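Local coordinates for beta-galactosidase (Trichoderma reesei, PDB 3OG2), which probably hydrolyses terminal non-reducing beta-D-galactose residues of beta-D-galactosides, as a glycoprotein of glycoside hydrolase family 35, at residues 301-313 and 444-456. Numbering follows the deposited sequence.
Sequences HEFERVFYKNNMA and TLTGRDSKIHVTD. With MAN (alpha-D-mannopyranose), chain B.
R305 reaches from helix 301-313 to the loop ahead of strand 450-454 and grips one carbonyl oxygen side-on. Its NE lies 2.8 Å from R448 O and its NH2 3.1 Å from the same atom, both in the guanidinium plane, but NH2 stands above the carbonyl plane. The flat group is sandwiched: E302 CG covers one face and the D449 carboxylate the other, OD1 passing 3.4 Å from R305 NE as a charge contact only. D449 OD2 turns instead to K451 and R552.

Packing is tightest further along, where S450 CB sits 3.6 Å from R305 O and the helix and strand axes come within 7.7 Å. K309, extended beyond CG (chi2 176°), crosses the strand, and its NZ meets S450 O at 2.9 Å while also pairing with E470. S450 OG bonds to V410 O, and water 2 joins it to V306 O. I452 packs on aliphatic K309 and, in one of two modelled conformers, touches M312 SD.

The outer edge, at E302 and R448, is wetter: water 1 links E302 OE1 to R448 NH1, while R448 also bonds S416 O (from NE) and S250 O (from NH1). A glycan mannose sits here, its O4 taking H301 NE2 at 2.9 Å and donating to E302 OE2; R305 NH1 and NH2 donate to O3, joining R448 O to the glycan. Plain interdomain packing results: TIM-barrel helix against domain 2 antiparallel sheet.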
ATOM      1  N   HIS A 301      13.856  -1.210  -8.649  1.00  7.95           N
ATOM      2  CA  HIS A 301      14.998  -1.405  -7.739  1.00  7.98           C
ATOM      3  C   HIS A 301      16.068  -0.334  -7.899  1.00  7.55           C
ATOM      4  O   HIS A 301      16.817  -0.031  -6.963  1.00  8.82           O
ATOM      5  CB  HIS A 301      15.569  -2.829  -7.956  1.00  8.69           C
ATOM      6  CG  HIS A 301      16.209  -3.022  -9.274  1.00  8.69           C
ATOM      7  ND1 HIS A 301      15.539  -3.274 -10.449  1.00 10.80           N
ATOM      8  CD2 HIS A 301      17.543  -3.001  -9.567  1.00  9.28           C
ATOM      9  CE1 HIS A 301      16.462  -3.390 -11.443  1.00 10.85           C
ATOM     10  NE2 HIS A 301      17.667  -3.224 -10.928  1.00 13.32           N
ATOM     11  N   GLU A 302      16.183   0.214  -9.122  1.00  7.75           N
ATOM     12  CA  GLU A 302      17.161   1.265  -9.392  1.00  7.46           C
ATOM     13  C   GLU A 302      16.772   2.546  -8.660  1.00  7.35           C
ATOM     14  O   GLU A 302      17.601   3.221  -8.055  1.00  8.14           O
ATOM     15  CB  GLU A 302      17.294   1.526 -10.897  1.00  8.73           C
ATOM     16  CG  GLU A 302      17.874   0.305 -11.598  1.00 10.74           C
ATOM     17  CD  GLU A 302      17.907   0.416 -13.099  1.00 15.15           C
ATOM     18  OE1 GLU A 302      16.985   1.064 -13.650  1.00 18.69           O
ATOM     19  OE2 GLU A 302      18.790  -0.208 -13.714  1.00 19.22           O
ATOM     20  N   PHE A 303      15.481   2.874  -8.783  1.00  7.83           N
ATOM     21  CA  PHE A 303      14.988   4.008  -8.003  0.50  6.92           C
ATOM     22  C   PHE A 303      15.333   3.813  -6.536  1.00  7.12           C
ATOM     23  O   PHE A 303      15.761   4.725  -5.832  1.00  8.13           O
ATOM     24  CB  PHE A 303      13.469   4.143  -8.253  0.50  8.45           C
ATOM     25  CG  PHE A 303      12.774   4.857  -7.111  0.50  8.17           C
ATOM     26  CD1 PHE A 303      12.707   6.236  -7.092  0.50  9.58           C
ATOM     27  CD2 PHE A 303      12.162   4.179  -6.057  0.50 10.48           C
ATOM     28  CE1 PHE A 303      12.094   6.916  -6.047  0.50  9.00           C
ATOM     29  CE2 PHE A 303      11.564   4.817  -4.992  0.50 11.31           C
ATOM     30  CZ  PHE A 303      11.518   6.204  -4.990  0.50  8.97           C
ATOM     31  N   GLU A 304      15.080   2.615  -5.991  1.00  7.84           N
ATOM     32  CA  GLU A 304      15.327   2.419  -4.541  1.00  7.85           C
ATOM     33  C   GLU A 304      16.775   2.633  -4.197  1.00  8.25           C
ATOM     34  O   GLU A 304      17.133   3.316  -3.224  1.00  8.66           O
ATOM     35  CB  GLU A 304      14.922   1.004  -4.062  1.00  7.92           C
ATOM     36  CG  GLU A 304      13.393   0.813  -4.204  1.00  8.28           C
ATOM     37  CD  GLU A 304      13.027  -0.575  -3.722  1.00  7.52           C
ATOM     38  OE1 GLU A 304      13.893  -1.522  -3.909  1.00  8.39           O
ATOM     39  OE2 GLU A 304      11.910  -0.774  -3.262  1.00  8.42           O
ATOM     40  N   ARG A 305      17.688   2.025  -4.991  1.00  8.06           N
ATOM     41  CA  ARG A 305      19.093   2.163  -4.505  1.00  9.92           C
ATOM     42  C   ARG A 305      19.569   3.602  -4.683  1.00  9.31           C
ATOM     43  O   ARG A 305      20.298   4.064  -3.784  1.00 10.35           O
ATOM     44  CB  ARG A 305      19.961   1.122  -5.127  1.00 14.07           C
ATOM     45  CG  ARG A 305      20.049   1.267  -6.622  1.00 13.07           C
ATOM     46  CD  ARG A 305      20.416  -0.138  -7.211  1.00 13.09           C
ATOM     47  NE  ARG A 305      20.751   0.088  -8.606  1.00 10.96           N
ATOM     48  CZ  ARG A 305      21.076  -0.866  -9.493  1.00 10.90           C
ATOM     49  NH1 ARG A 305      21.081  -2.179  -9.199  1.00 11.85           N
ATOM     50  NH2 ARG A 305      21.402  -0.470 -10.727  1.00 11.13           N
ATOM     51  N   VAL A 306      19.178   4.331  -5.734  1.00  8.33           N
ATOM     52  CA  VAL A 306      19.654   5.732  -5.820  1.00  8.10           C
ATOM     53  C   VAL A 306      18.921   6.631  -4.850  1.00  7.71           C
ATOM     54  O   VAL A 306      19.535   7.398  -4.081  1.00  9.08           O
ATOM     55  CB  VAL A 306      19.506   6.271  -7.261  1.00  9.23           C
ATOM     56  CG1 VAL A 306      19.929   7.742  -7.335  1.00  9.45           C
ATOM     57  CG2 VAL A 306      20.305   5.441  -8.273  1.00  9.95           C
ATOM     58  N   PHE A 307      17.566   6.594  -4.876  1.00  7.48           N
ATOM     59  CA  PHE A 307      16.853   7.561  -4.045  1.00  7.83           C
ATOM     60  C   PHE A 307      16.847   7.221  -2.556  1.00  6.62           C
ATOM     61  O   PHE A 307      16.874   8.129  -1.714  1.00  7.96           O
ATOM     62  CB  PHE A 307      15.383   7.690  -4.508  1.00  7.72           C
ATOM     63  CG  PHE A 307      15.220   8.527  -5.765  1.00  8.11           C
ATOM     64  CD1 PHE A 307      15.473   8.000  -7.013  1.00 10.46           C
ATOM     65  CD2 PHE A 307      14.763   9.869  -5.607  1.00 10.68           C
ATOM     66  CE1 PHE A 307      15.268   8.755  -8.139  1.00 11.14           C
ATOM     67  CE2 PHE A 307      14.588  10.645  -6.766  1.00 10.45           C
ATOM     68  CZ  PHE A 307      14.832  10.090  -8.007  1.00 13.33           C
ATOM     69  N   TYR A 308      16.794   5.947  -2.186  1.00  7.20           N
ATOM     70  CA  TYR A 308      16.739   5.631  -0.742  1.00  6.89           C
ATOM     71  C   TYR A 308      18.097   5.867  -0.115  1.00  7.53           C
ATOM     72  O   TYR A 308      18.203   6.400   0.995  1.00  8.13           O
ATOM     73  CB  TYR A 308      16.235   4.236  -0.450  1.00  6.53           C
ATOM     74  CG  TYR A 308      14.781   3.984  -0.868  1.00  6.95           C
ATOM     75  CD1 TYR A 308      14.002   4.952  -1.481  1.00  6.89           C
ATOM     76  CD2 TYR A 308      14.222   2.738  -0.614  1.00  7.58           C
ATOM     77  CE1 TYR A 308      12.689   4.685  -1.836  1.00  6.76           C
ATOM     78  CE2 TYR A 308      12.909   2.461  -0.979  1.00  7.94           C
ATOM     79  CZ  TYR A 308      12.157   3.442  -1.582  1.00  6.62           C
ATOM     80  OH  TYR A 308      10.859   3.160  -1.941  1.00  7.95           O
ATOM     81  N   LYS A 309      19.185   5.505  -0.812  1.00  7.59           N
ATOM     82  CA  LYS A 309      20.517   5.824  -0.252  1.00  7.26           C
ATOM     83  C   LYS A 309      20.739   7.331  -0.244  1.00  7.44           C
ATOM     84  O   LYS A 309      21.487   7.804   0.616  1.00  8.25           O
ATOM     85  CB  LYS A 309      21.600   5.101  -1.064  1.00  8.25           C
ATOM     86  CG  LYS A 309      21.514   3.573  -0.855  1.00  8.65           C
ATOM     87  CD  LYS A 309      22.517   2.812  -1.710  1.00  9.40           C
ATOM     88  CE  LYS A 309      22.216   1.299  -1.618  1.00 10.50           C
ATOM     89  NZ  LYS A 309      23.214   0.474  -2.300  1.00 11.62           N
ATOM     90  N   ASN A 310      20.083   8.097  -1.145  1.00  7.49           N
ATOM     91  CA  ASN A 310      20.197   9.549  -1.038  1.00  7.68           C
ATOM     92  C   ASN A 310      19.545  10.077   0.227  1.00  8.46           C
ATOM     93  O   ASN A 310      19.930  11.154   0.722  1.00  9.26           O
ATOM     94  CB  ASN A 310      19.534  10.159  -2.277  1.00  9.14           C
ATOM     95  CG  ASN A 310      19.691  11.649  -2.330  1.00  8.55           C
ATOM     96  OD1 ASN A 310      20.845  12.142  -2.401  1.00 10.61           O
ATOM     97  ND2 ASN A 310      18.567  12.368  -2.297  1.00  8.64           N
ATOM     98  N   ASN A 311      18.547   9.398   0.792  1.00  7.75           N
ATOM     99  CA  ASN A 311      17.973   9.798   2.055  1.00  7.08           C
ATOM    100  C   ASN A 311      18.896   9.393   3.214  1.00  7.44           C
ATOM    101  O   ASN A 311      18.977  10.120   4.209  1.00  8.43           O
ATOM    102  CB  ASN A 311      16.577   9.148   2.238  1.00  7.94           C
ATOM    103  CG  ASN A 311      15.599   9.716   1.217  1.00  7.79           C
ATOM    104  OD1 ASN A 311      15.730  10.851   0.757  1.00  8.64           O
ATOM    105  ND2 ASN A 311      14.598   8.901   0.844  1.00  9.14           N
ATOM    106  N   MET A 312      19.567   8.236   3.072  1.00  7.51           N
ATOM    107  CA  MET A 312      20.592   7.894   4.056  1.00  8.12           C
ATOM    108  C   MET A 312      21.734   8.913   3.989  1.00  7.92           C
ATOM    109  O   MET A 312      22.339   9.221   5.019  1.00  9.37           O
ATOM    110  CB  MET A 312      21.139   6.482   3.780  1.00  8.93           C
ATOM    111  CG  MET A 312      19.960   5.458   3.873  1.00 10.25           C
ATOM    112  SD  MET A 312      20.547   3.846   3.303  1.00 13.95           S
ATOM    113  CE  MET A 312      18.960   3.087   2.819  1.00 21.26           C
ATOM    114  N   ALA A 313      22.016   9.475   2.772  1.00  9.19           N
ATOM    115  CA  ALA A 313      23.082  10.510   2.695  1.00  8.65           C
ATOM    116  C   ALA A 313      22.739  11.723   3.545  1.00  8.83           C
ATOM    117  O   ALA A 313      23.629  12.453   3.993  1.00 11.68           O
ATOM    118  CB  ALA A 313      23.237  10.874   1.245  1.00  9.84           C
ATOM    119  N   THR A 444      33.860   0.453  -9.763  1.00 10.54           N
ATOM    120  CA  THR A 444      32.892   0.666 -10.829  1.00 11.83           C
ATOM    121  C   THR A 444      31.563   1.066 -10.221  1.00 10.64           C
ATOM    122  O   THR A 444      31.105   0.459  -9.244  1.00 12.03           O
ATOM    123  CB  THR A 444      32.676  -0.669 -11.633  1.00 14.53           C
ATOM    124  OG1 THR A 444      33.930  -1.006 -12.259  1.00 18.50           O
ATOM    125  CG2 THR A 444      31.631  -0.513 -12.733  1.00 21.54           C
ATOM    126  N   LEU A 445      30.939   2.075 -10.805  1.00 11.28           N
ATOM    127  CA  LEU A 445      29.545   2.451 -10.464  1.00 11.73           C
ATOM    128  C   LEU A 445      28.766   2.293 -11.770  1.00 11.43           C
ATOM    129  O   LEU A 445      28.973   3.104 -12.708  1.00 13.13           O
ATOM    130  CB  LEU A 445      29.459   3.857  -9.852  1.00 13.38           C
ATOM    131  CG  LEU A 445      28.041   4.164  -9.318  1.00 11.88           C
ATOM    132  CD1 LEU A 445      27.779   3.403  -8.042  1.00 13.30           C
ATOM    133  CD2 LEU A 445      27.888   5.665  -9.111  1.00 14.73           C
ATOM    134  N   THR A 446      27.926   1.287 -11.903  1.00 11.01           N
ATOM    135  CA  THR A 446      27.169   1.061 -13.146  1.00 11.32           C
ATOM    136  C   THR A 446      25.931   1.935 -13.172  1.00 10.57           C
ATOM    137  O   THR A 446      25.711   2.763 -12.237  1.00 11.83           O
ATOM    138  CB  THR A 446      26.826  -0.437 -13.294  1.00 13.03           C
ATOM    139  OG1 THR A 446      25.944  -0.849 -12.238  1.00 13.33           O
ATOM    140  CG2 THR A 446      28.099  -1.282 -13.195  1.00 14.58           C
ATOM    141  N   GLY A 447      25.118   1.859 -14.204  1.00 10.90           N
ATOM    142  CA  GLY A 447      24.035   2.797 -14.385  1.00 12.01           C
ATOM    143  C   GLY A 447      22.989   2.757 -13.271  1.00 11.00           C
ATOM    144  O   GLY A 447      22.616   1.676 -12.803  1.00 11.75           O
ATOM    145  N   ARG A 448      22.544   3.943 -12.879  1.00 10.99           N
ATOM    146  CA  ARG A 448      21.484   4.068 -11.830  1.00  9.86           C
ATOM    147  C   ARG A 448      21.756   3.178 -10.643  1.00  8.74           C
ATOM    148  O   ARG A 448      20.884   2.480 -10.115  1.00 10.43           O
ATOM    149  CB  ARG A 448      20.109   3.822 -12.455  1.00 10.98           C
ATOM    150  CG  ARG A 448      19.812   5.014 -13.360  1.00 10.72           C
ATOM    151  CD  ARG A 448      18.443   4.938 -13.997  1.00 11.37           C
ATOM    152  NE  ARG A 448      18.244   6.142 -14.801  1.00 10.94           N
ATOM    153  CZ  ARG A 448      17.148   6.423 -15.488  1.00 11.25           C
ATOM    154  NH1 ARG A 448      16.112   5.595 -15.470  1.00 12.25           N
ATOM    155  NH2 ARG A 448      17.117   7.551 -16.193  1.00 12.14           N
ATOM    156  N   ASP A 449      22.998   3.253 -10.179  1.00 10.54           N
ATOM    157  CA  ASP A 449      23.403   2.597  -8.925  1.00  9.81           C
ATOM    158  C   ASP A 449      23.947   3.647  -7.980  1.00 10.00           C
ATOM    159  O   ASP A 449      24.404   4.719  -8.394  1.00 10.58           O
ATOM    160  CB  ASP A 449      24.418   1.482  -9.201  1.00 12.31           C
ATOM    161  CG  ASP A 449      24.504   0.528  -8.038  1.00 11.96           C
ATOM    162  OD1 ASP A 449      23.707   0.563  -7.047  1.00 13.09           O
ATOM    163  OD2 ASP A 449      25.444  -0.322  -8.010  1.00 15.94           O
ATOM    164  N   SER A 450      23.886   3.326  -6.708  1.00  9.35           N
ATOM    165  CA  SER A 450      24.510   4.147  -5.647  1.00  9.33           C
ATOM    166  C   SER A 450      25.036   3.185  -4.593  1.00  9.68           C
ATOM    167  O   SER A 450      24.447   2.143  -4.351  1.00 10.27           O
ATOM    168  CB  SER A 450      23.455   5.079  -5.068  1.00 10.05           C
ATOM    169  OG  SER A 450      23.971   5.838  -3.995  1.00 10.66           O
ATOM    170  N   LYS A 451      26.167   3.532  -3.983  1.00 10.37           N
ATOM    171  CA  LYS A 451      26.786   2.640  -3.014  1.00 11.04           C
ATOM    172  C   LYS A 451      27.061   3.382  -1.740  1.00  8.45           C
ATOM    173  O   LYS A 451      27.269   4.583  -1.799  1.00 10.50           O
ATOM    174  CB  LYS A 451      28.121   2.092  -3.537  1.00 15.69           C
ATOM    175  CG  LYS A 451      27.816   1.200  -4.757  1.00 19.07           C
ATOM    176  CD  LYS A 451      28.745   0.030  -4.911  1.00 19.28           C
ATOM    177  CE  LYS A 451      28.558  -0.532  -6.319  1.00 18.80           C
ATOM    178  NZ  LYS A 451      27.544  -1.628  -6.271  1.00 15.29           N
ATOM    179  N   ILE A 452      27.110   2.655  -0.645  1.00  9.62           N
ATOM    180  CA  ILE A 452      27.614   3.172   0.611  0.50  9.05           C
ATOM    181  C   ILE A 452      28.933   2.463   0.910  1.00 10.19           C
ATOM    182  O   ILE A 452      29.009   1.254   1.079  1.00 18.74           O
ATOM    183  CB  ILE A 452      26.614   3.004   1.765  0.50 12.36           C
ATOM    184  CG1 ILE A 452      25.190   3.214   1.241  0.50 13.72           C
ATOM    185  CG2 ILE A 452      26.996   3.909   2.935  0.50 18.58           C
ATOM    186  CD1 ILE A 452      24.326   4.231   1.963  0.50 25.79           C
ATOM    187  N   HIS A 453      30.018   3.260   0.951  1.00  9.28           N
ATOM    188  CA  HIS A 453      31.326   2.775   1.392  1.00  9.41           C
ATOM    189  C   HIS A 453      31.478   3.146   2.861  1.00  9.64           C
ATOM    190  O   HIS A 453      30.874   4.122   3.316  1.00 11.09           O
ATOM    191  CB  HIS A 453      32.460   3.359   0.578  1.00  9.85           C
ATOM    192  CG  HIS A 453      32.331   3.141  -0.896  1.00 10.56           C
ATOM    193  ND1 HIS A 453      31.855   1.969  -1.474  1.00 10.59           N
ATOM    194  CD2 HIS A 453      32.639   3.931  -1.934  1.00 12.91           C
ATOM    195  CE1 HIS A 453      31.880   2.078  -2.812  1.00 11.12           C
ATOM    196  NE2 HIS A 453      32.347   3.278  -3.111  1.00 12.07           N
ATOM    197  N   VAL A 454      32.258   2.377   3.622  1.00  9.24           N
ATOM    198  CA  VAL A 454      32.412   2.658   5.042  1.00  9.30           C
ATOM    199  C   VAL A 454      33.871   2.682   5.462  1.00  9.97           C
ATOM    200  O   VAL A 454      34.734   2.057   4.851  1.00 10.47           O
ATOM    201  CB  VAL A 454      31.669   1.605   5.916  1.00  9.51           C
ATOM    202  CG1 VAL A 454      30.158   1.636   5.661  1.00 10.76           C
ATOM    203  CG2 VAL A 454      32.172   0.197   5.674  1.00 10.16           C
ATOM    204  N   THR A 455      34.139   3.428   6.539  1.00  9.69           N
ATOM    205  CA  THR A 455      35.439   3.343   7.211  1.00  9.85           C
ATOM    206  C   THR A 455      35.230   3.124   8.721  1.00 10.28           C
ATOM    207  O   THR A 455      34.217   3.591   9.307  1.00 10.82           O
ATOM    208  CB  THR A 455      36.389   4.531   6.956  1.00 10.71           C
ATOM    209  OG1 THR A 455      35.846   5.711   7.535  1.00 12.30           O
ATOM    210  CG2 THR A 455      36.602   4.798   5.457  1.00 12.63           C
ATOM    211  N   ASP A 456      36.174   2.441   9.357  1.00 10.74           N
ATOM    212  CA  ASP A 456      36.137   2.072  10.758  1.00 11.26           C
ATOM    213  C   ASP A 456      34.759   1.577  11.167  1.00 10.75           C
ATOM    214  O   ASP A 456      34.099   2.076  12.096  1.00 11.92           O
ATOM    215  CB  ASP A 456      36.540   3.266  11.640  1.00 12.44           C
ATOM    216  CG  ASP A 456      38.029   3.517  11.375  1.00 12.34           C
ATOM    217  OD1 ASP A 456      38.863   2.645  11.756  1.00 15.36           O
ATOM    218  OD2 ASP A 456      38.371   4.545  10.783  1.00 15.64           O
TER
HETATM  219  C1  MAN B   5      21.630  -5.819 -14.284  1.00 11.01           C
HETATM  220  C2  MAN B   5      22.524  -4.879 -13.498  1.00 11.12           C
HETATM  221  C3  MAN B   5      21.726  -3.936 -12.594  1.00 11.78           C
HETATM  222  C4  MAN B   5      20.689  -3.226 -13.454  1.00 11.64           C
HETATM  223  C5  MAN B   5      19.771  -4.260 -14.128  1.00 13.25           C
HETATM  224  C6  MAN B   5      18.818  -3.549 -15.120  1.00 17.89           C
HETATM  225  O2  MAN B   5      23.217  -4.123 -14.479  1.00 14.52           O
HETATM  226  O3  MAN B   5      22.581  -2.998 -11.980  1.00 12.34           O
HETATM  227  O4  MAN B   5      19.899  -2.427 -12.607  1.00 11.38           O
HETATM  228  O5  MAN B   5      20.596  -5.117 -14.914  1.00 11.79           O
HETATM  229  O6  MAN B   5      17.866  -4.482 -15.600  1.00 28.81           O
HETATM  230  O   HOH W   1      15.421   3.155 -14.030  1.00 14.13           O
HETATM  231  O   HOH W   2      22.269   8.106  -3.814  1.00 10.33           O
HETATM  232  O   HOH W   3      24.292  -1.090  -4.951  1.00 16.55           O